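Local coordinates for protein serine hydrolase CCSP0084 (Cycloclasticus sp. P1, PDB 4I3F) that probably hydrolyses ester bonds and carbon-carbon bonds of meta-cleavage products, as a serine hydrolase of the alpha/beta hydrolase fold, at residues 106-111 / 136-141; 80-85 / 97-102. One frame throughout, in Å; residues are numbered along the deposited sequence.

Interaction 1: 106-111 / 136-141; sequences QQIDLL and NRHPER. With NA (sodium ion), chain D.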
loop_
_atom_site.group_PDB
_atom_site.type_symbol
_atom_site.label_atom_id
_atom_site.label_comp_id
_atom_site.label_asym_id
_atom_site.label_seq_id
_atom_site.Cartn_x
_atom_site.Cartn_y
_atom_site.Cartn_z
ATOM N N GLN A 106 6.076 11.782 5.040
ATOM C CA GLN A 106 5.904 12.027 3.610
ATOM C C GLN A 106 4.447 12.337 3.257
ATOM O O GLN A 106 4.166 13.260 2.483
ATOM C CB GLN A 106 6.388 10.827 2.787
ATOM C CG GLN A 106 6.157 11.010 1.274
ATOM C CD GLN A 106 6.428 9.755 0.473
ATOM O OE1 GLN A 106 6.417 8.646 1.010
ATOM N NE2 GLN A 106 6.663 9.920 -0.826
ATOM N N GLN A 107 3.511 11.581 3.821
ATOM C CA GLN A 107 2.112 11.782 3.459
ATOM C C GLN A 107 1.562 13.068 4.047
ATOM O O GLN A 107 0.744 13.742 3.415
ATOM C CB GLN A 107 1.251 10.579 3.875
ATOM C CG GLN A 107 1.728 9.241 3.307
ATOM C CD GLN A 107 2.158 9.336 1.853
ATOM O OE1 GLN A 107 1.480 9.940 1.033
ATOM N NE2 GLN A 107 3.296 8.745 1.534
ATOM N N ILE A 108 2.004 13.415 5.254
ATOM C CA ILE A 108 1.622 14.687 5.858
ATOM C C ILE A 108 2.188 15.850 5.037
ATOM O O ILE A 108 1.474 16.819 4.750
ATOM C CB ILE A 108 2.103 14.793 7.314
ATOM C CG1 ILE A 108 1.469 13.686 8.158
ATOM C CG2 ILE A 108 1.767 16.165 7.894
ATOM C CD1 ILE A 108 -0.044 13.727 8.156
ATOM N N ASP A 109 3.460 15.740 4.652
ATOM C CA ASP A 109 4.098 16.758 3.819
ATOM C C ASP A 109 3.416 16.879 2.455
ATOM O O ASP A 109 3.351 17.973 1.889
ATOM C CB ASP A 109 5.583 16.451 3.622
ATOM C CG ASP A 109 6.398 16.646 4.884
ATOM O OD1 ASP A 109 5.910 17.322 5.821
ATOM O OD2 ASP A 109 7.535 16.121 4.935
ATOM N N LEU A 110 2.917 15.763 1.930
ATOM C CA LEU A 110 2.181 15.779 0.661
ATOM C C LEU A 110 0.842 16.509 0.810
ATOM O O LEU A 110 0.512 17.381 0.008
ATOM C CB LEU A 110 1.951 14.350 0.160
ATOM C CG LEU A 110 1.124 14.148 -1.115
ATOM C CD1 LEU A 110 1.738 14.892 -2.292
ATOM C CD2 LEU A 110 0.971 12.666 -1.454
ATOM N N LEU A 111 0.068 16.143 1.830
ATOM C CA LEU A 111 -1.215 16.802 2.070
ATOM C C LEU A 111 -1.036 18.298 2.331
ATOM O O LEU A 111 -1.834 19.117 1.863
ATOM C CB LEU A 111 -1.963 16.129 3.229
ATOM C CG LEU A 111 -2.388 14.680 3.020
ATOM C CD1 LEU A 111 -3.051 14.126 4.281
ATOM C CD2 LEU A 111 -3.330 14.546 1.828
ATOM N N ASN A 136 -2.957 6.875 13.658
ATOM C CA ASN A 136 -2.537 6.935 15.049
ATOM C C ASN A 136 -1.863 8.256 15.370
ATOM O O ASN A 136 -2.127 8.860 16.413
ATOM C CB ASN A 136 -1.564 5.791 15.351
ATOM C CG ASN A 136 -1.123 5.767 16.806
ATOM O OD1 ASN A 136 -1.945 5.840 17.731
ATOM N ND2 ASN A 136 0.186 5.685 17.019
ATOM N N ARG A 137 -0.990 8.701 14.470
ATOM C CA ARG A 137 -0.138 9.864 14.749
ATOM C C ARG A 137 -0.776 11.192 14.360
ATOM O O ARG A 137 -0.541 12.209 15.019
ATOM C CB ARG A 137 1.216 9.716 14.045
ATOM C CG ARG A 137 2.085 8.599 14.611
ATOM C CD ARG A 137 3.396 8.462 13.863
ATOM N NE ARG A 137 3.952 7.119 14.003
ATOM C CZ ARG A 137 5.158 6.762 13.577
ATOM N NH1 ARG A 137 5.948 7.653 12.992
ATOM N NH2 ARG A 137 5.573 5.514 13.746
ATOM N N HIS A 138 -1.582 11.173 13.299
ATOM C CA HIS A 138 -2.191 12.389 12.762
ATOM C C HIS A 138 -3.669 12.175 12.453
ATOM O O HIS A 138 -4.096 12.372 11.310
ATOM C CB HIS A 138 -1.472 12.775 11.472
ATOM C CG HIS A 138 0.003 12.989 11.646
ATOM N ND1 HIS A 138 0.531 14.161 12.142
ATOM C CD2 HIS A 138 1.057 12.179 11.389
ATOM C CE1 HIS A 138 1.849 14.063 12.185
ATOM N NE2 HIS A 138 2.194 12.871 11.733
ATOM N N PRO A 139 -4.462 11.789 13.471
ATOM C CA PRO A 139 -5.844 11.374 13.205
ATOM C C PRO A 139 -6.705 12.472 12.574
ATOM O O PRO A 139 -7.632 12.151 11.825
ATOM C CB PRO A 139 -6.377 11.018 14.600
ATOM C CG PRO A 139 -5.497 11.763 15.558
ATOM C CD PRO A 139 -4.144 11.758 14.910
ATOM N N GLU A 140 -6.397 13.738 12.853
ATOM C CA GLU A 140 -7.219 14.844 12.371
ATOM C C GLU A 140 -7.116 15.064 10.857
ATOM O O GLU A 140 -7.905 15.821 10.281
ATOM C CB GLU A 140 -6.851 16.141 13.108
ATOM C CG GLU A 140 -5.456 16.716 12.766
ATOM C CD GLU A 140 -4.273 15.888 13.295
ATOM O OE1 GLU A 140 -4.469 14.956 14.096
ATOM O OE2 GLU A 140 -3.131 16.189 12.908
ATOM N N ARG A 141 -6.154 14.414 10.213
ATOM C CA ARG A 141 -5.936 14.637 8.789
ATOM C C ARG A 141 -6.682 13.620 7.940
ATOM O O ARG A 141 -6.593 13.657 6.710
ATOM C CB ARG A 141 -4.447 14.559 8.440
ATOM C CG ARG A 141 -3.564 15.569 9.170
ATOM C CD ARG A 141 -4.048 17.003 8.996
ATOM N NE ARG A 141 -3.911 17.492 7.625
ATOM C CZ ARG A 141 -2.796 18.013 7.117
ATOM N NH1 ARG A 141 -1.698 18.094 7.854
ATOM N NH2 ARG A 141 -2.766 18.436 5.858
HETATM NA NA NA D . -0.813 16.018 13.223
HETATM O O HOH W 1 -0.933 17.308 10.684
HETATM O O HOH W 2 1.021 17.783 14.249
#
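I108 lies over one face of the H138 imidazole. Its CG1 sits 3.7 Å from the ring centroid and 15° off the ring normal. This is a CH-pi contact, displaced toward the NE2-CD2 side of the ring. CD1 of I108 continues along the same face and reaches H138 CG at 3.6 Å. The isoleucine can do this because CG1 stands beside its backbone N, anti to the carbonyl carbon (chi1 -61°), while CG2 branches toward R141.

The R141 chain is bent at chi2 and chi3, and its guanidinium folds back to helix 96-113. NH2 meets L111 CB obliquely at 3.6 Å, and NH1 approaches I108 CG2 at 4.0 Å. These are van der Waals contacts of aliphatic carbons with the guanidinium group. The polar grip comes from elsewhere: NE and NH2 bond to the carbonyls of E117 and I116, and NH1 forms a salt bridge with D112.

The sodium ion lies in the plane of the H138 ring, 2.5 Å from ND1. E140 OE2 binds it at 2.3 Å. Two waters also bind the ion, and water 1 accepts a bond of 3.0 Å from R141 NH1. The site is built where helix 126-137 ends and the 3-10 segment 139-141 begins.

One imidazole thus does two jobs, with its face packed on an aliphatic chain and its edge given to a metal. Sodium on ND1 is consistent with this nitrogen carrying no proton. The E140 carboxylate probably offsets part of the ion's charge, while R141 is paired with D112 and meets the site through water 1.

Interaction 2: 80-85 / 97-102; sequences DIAGFG and SHWIDI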
loop_
_atom_site.group_PDB
_atom_site.type_symbol
_atom_site.label_atom_id
_atom_site.label_comp_id
_atom_site.label_asym_id
_atom_site.label_seq_id
_atom_site.Cartn_x
_atom_site.Cartn_y
_atom_site.Cartn_z
ATOM N N ASP A 80 4.285 7.717 -5.364
ATOM C CA ASP A 80 5.315 6.720 -5.104
ATOM C C ASP A 80 5.777 6.976 -3.675
ATOM O O ASP A 80 6.129 8.101 -3.308
ATOM C CB ASP A 80 6.503 6.846 -6.065
ATOM C CG ASP A 80 6.194 6.349 -7.476
ATOM O OD1 ASP A 80 5.076 5.846 -7.726
ATOM O OD2 ASP A 80 7.090 6.460 -8.344
ATOM N N ILE A 81 5.748 5.933 -2.859
ATOM C CA ILE A 81 6.120 6.050 -1.458
ATOM C C ILE A 81 7.641 6.153 -1.393
ATOM O O ILE A 81 8.343 5.617 -2.253
ATOM C CB ILE A 81 5.528 4.860 -0.669
ATOM C CG1 ILE A 81 4.001 4.953 -0.685
ATOM C CG2 ILE A 81 6.010 4.826 0.768
ATOM C CD1 ILE A 81 3.312 3.721 -0.122
ATOM N N ALA A 82 8.150 6.887 -0.405
ATOM C CA ALA A 82 9.577 7.178 -0.328
ATOM C C ALA A 82 10.403 5.900 -0.412
ATOM O O ALA A 82 10.073 4.891 0.224
ATOM C CB ALA A 82 9.900 7.965 0.942
ATOM N N GLY A 83 11.451 5.937 -1.227
ATOM C CA GLY A 83 12.285 4.768 -1.436
ATOM C C GLY A 83 11.822 3.897 -2.587
ATOM O O GLY A 83 12.551 2.999 -3.019
ATOM N N PHE A 84 10.610 4.137 -3.081
ATOM C CA PHE A 84 10.067 3.343 -4.189
ATOM C C PHE A 84 9.938 4.220 -5.417
ATOM O O PHE A 84 9.758 5.430 -5.293
ATOM C CB PHE A 84 8.668 2.816 -3.861
ATOM C CG PHE A 84 8.641 1.764 -2.789
ATOM C CD1 PHE A 84 8.728 0.422 -3.122
ATOM C CD2 PHE A 84 8.504 2.117 -1.450
ATOM C CE1 PHE A 84 8.691 -0.562 -2.141
ATOM C CE2 PHE A 84 8.470 1.142 -0.461
ATOM C CZ PHE A 84 8.570 -0.199 -0.809
ATOM N N GLY A 85 10.008 3.606 -6.596
ATOM C CA GLY A 85 9.763 4.304 -7.850
ATOM C C GLY A 85 10.561 5.579 -8.010
ATOM O O GLY A 85 11.774 5.576 -7.837
ATOM N N SER A 97 11.696 0.651 11.196
ATOM C CA SER A 97 11.021 1.651 12.030
ATOM C C SER A 97 11.307 3.076 11.534
ATOM O O SER A 97 10.428 3.944 11.553
ATOM C CB SER A 97 11.386 1.495 13.508
ATOM O OG SER A 97 12.717 1.879 13.760
ATOM N N HIS A 98 12.528 3.302 11.063
ATOM C CA HIS A 98 12.918 4.611 10.556
ATOM C C HIS A 98 12.279 4.941 9.222
ATOM O O HIS A 98 12.014 6.109 8.929
ATOM C CB HIS A 98 14.437 4.688 10.486
ATOM C CG HIS A 98 15.084 4.264 11.760
ATOM N ND1 HIS A 98 14.862 4.925 12.946
ATOM C CD2 HIS A 98 15.891 3.217 12.052
ATOM C CE1 HIS A 98 15.530 4.320 13.913
ATOM N NE2 HIS A 98 16.162 3.281 13.398
ATOM N N TRP A 99 12.014 3.918 8.416
ATOM C CA TRP A 99 11.320 4.145 7.158
ATOM C C TRP A 99 9.852 4.457 7.416
ATOM O O TRP A 99 9.274 5.307 6.746
ATOM C CB TRP A 99 11.501 2.964 6.203
ATOM C CG TRP A 99 12.794 3.034 5.476
ATOM C CD1 TRP A 99 13.972 2.447 5.837
ATOM C CD2 TRP A 99 13.064 3.770 4.275
ATOM N NE1 TRP A 99 14.953 2.763 4.931
ATOM C CE2 TRP A 99 14.417 3.566 3.956
ATOM C CE3 TRP A 99 12.283 4.563 3.427
ATOM C CZ2 TRP A 99 15.018 4.131 2.826
ATOM C CZ3 TRP A 99 12.882 5.136 2.309
ATOM C CH2 TRP A 99 14.234 4.911 2.017
ATOM N N ILE A 100 9.255 3.802 8.407
ATOM C CA ILE A 100 7.877 4.123 8.773
ATOM C C ILE A 100 7.750 5.602 9.171
ATOM O O ILE A 100 6.801 6.276 8.761
ATOM C CB ILE A 100 7.339 3.201 9.894
ATOM C CG1 ILE A 100 7.138 1.787 9.353
ATOM C CG2 ILE A 100 6.014 3.730 10.438
ATOM C CD1 ILE A 100 7.108 0.699 10.435
ATOM N N ASP A 101 8.710 6.111 9.941
ATOM C CA ASP A 101 8.726 7.528 10.309
ATOM C C ASP A 101 8.740 8.415 9.062
ATOM O O ASP A 101 7.971 9.374 8.955
ATOM C CB ASP A 101 9.936 7.842 11.195
ATOM C CG ASP A 101 9.823 7.238 12.592
ATOM O OD1 ASP A 101 8.698 6.896 13.015
ATOM O OD2 ASP A 101 10.871 7.117 13.265
ATOM N N ILE A 102 9.609 8.069 8.116
ATOM C CA ILE A 102 9.693 8.764 6.829
ATOM C C ILE A 102 8.395 8.670 6.011
ATOM O O ILE A 102 7.949 9.670 5.430
ATOM C CB ILE A 102 10.880 8.223 5.988
ATOM C CG1 ILE A 102 12.200 8.788 6.498
ATOM C CG2 ILE A 102 10.694 8.555 4.513
ATOM C CD1 ILE A 102 13.441 8.083 5.948
#
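A82 touches both W99 and I102, and G83 touches W99, in a turn-to-helix contact of the alpha/beta hydrolase fold. Residues 80-85 follow strand 75-79, and residues 97-102 lie on helix 96-113, the next long helix in the chain. A type II beta turn from I81 to F84 puts A82 and G83 at its two central positions.

The first shell is small and made of van der Waals contacts, with one backbone carbonyl among them. A82 CB points at the helix and touches I102 CG2 at 3.7 Å. That methyl branch stands anti to the backbone N of I102, beside the carbonyl carbon, which turns it toward A82 CB. W99 brings the six-membered part of its indole to the turn. Its CZ3 atom lies 3.5 Å from A82 O and 3.8 Å from G83 CA, and both approach the ring obliquely. G83 has backbone angles (phi 90°, psi -13°) that suit glycine, and it leaves room for the indole beside its CA.

Further out, W99 NE1 is hydrogen-bonded to P93 O, which ties the far end of the indole to the loop leading into its own helix. Helix 208-217 packs on W99 through Q213 and M217, and also on F84 of the turn through F214 and M217.

The carbonyl oxygen that faces W99 has a polar partner of its own: A82 O accepts a hydrogen bond from W103 NE1. Within the turn, F84 N bonds to I81 O at 2.8 Å.

Both interactions use helix 96-113. Interaction 2 takes an earlier part of it and interaction 1 a later part, with centres about 14 Å apart. Two polar contacts join them directly. Q106 OE1 probably accepts a hydrogen bond from A82 N at 2.8 Å, so segment 106-111 reaches the turn. R137 NH1 forms a salt bridge with D101 OD1 at 2.9 Å, which ties helix 126-137 to segment 97-102. The sodium site belongs to interaction 1. The probable nucleophile elbow (G123, S125, G127) joins strand 119-124 to the start of helix 126-137, whose M126 packs against I81 and F84. Interaction 2 therefore adjoins the likely active-site end of that helix, and interaction 1 its other end.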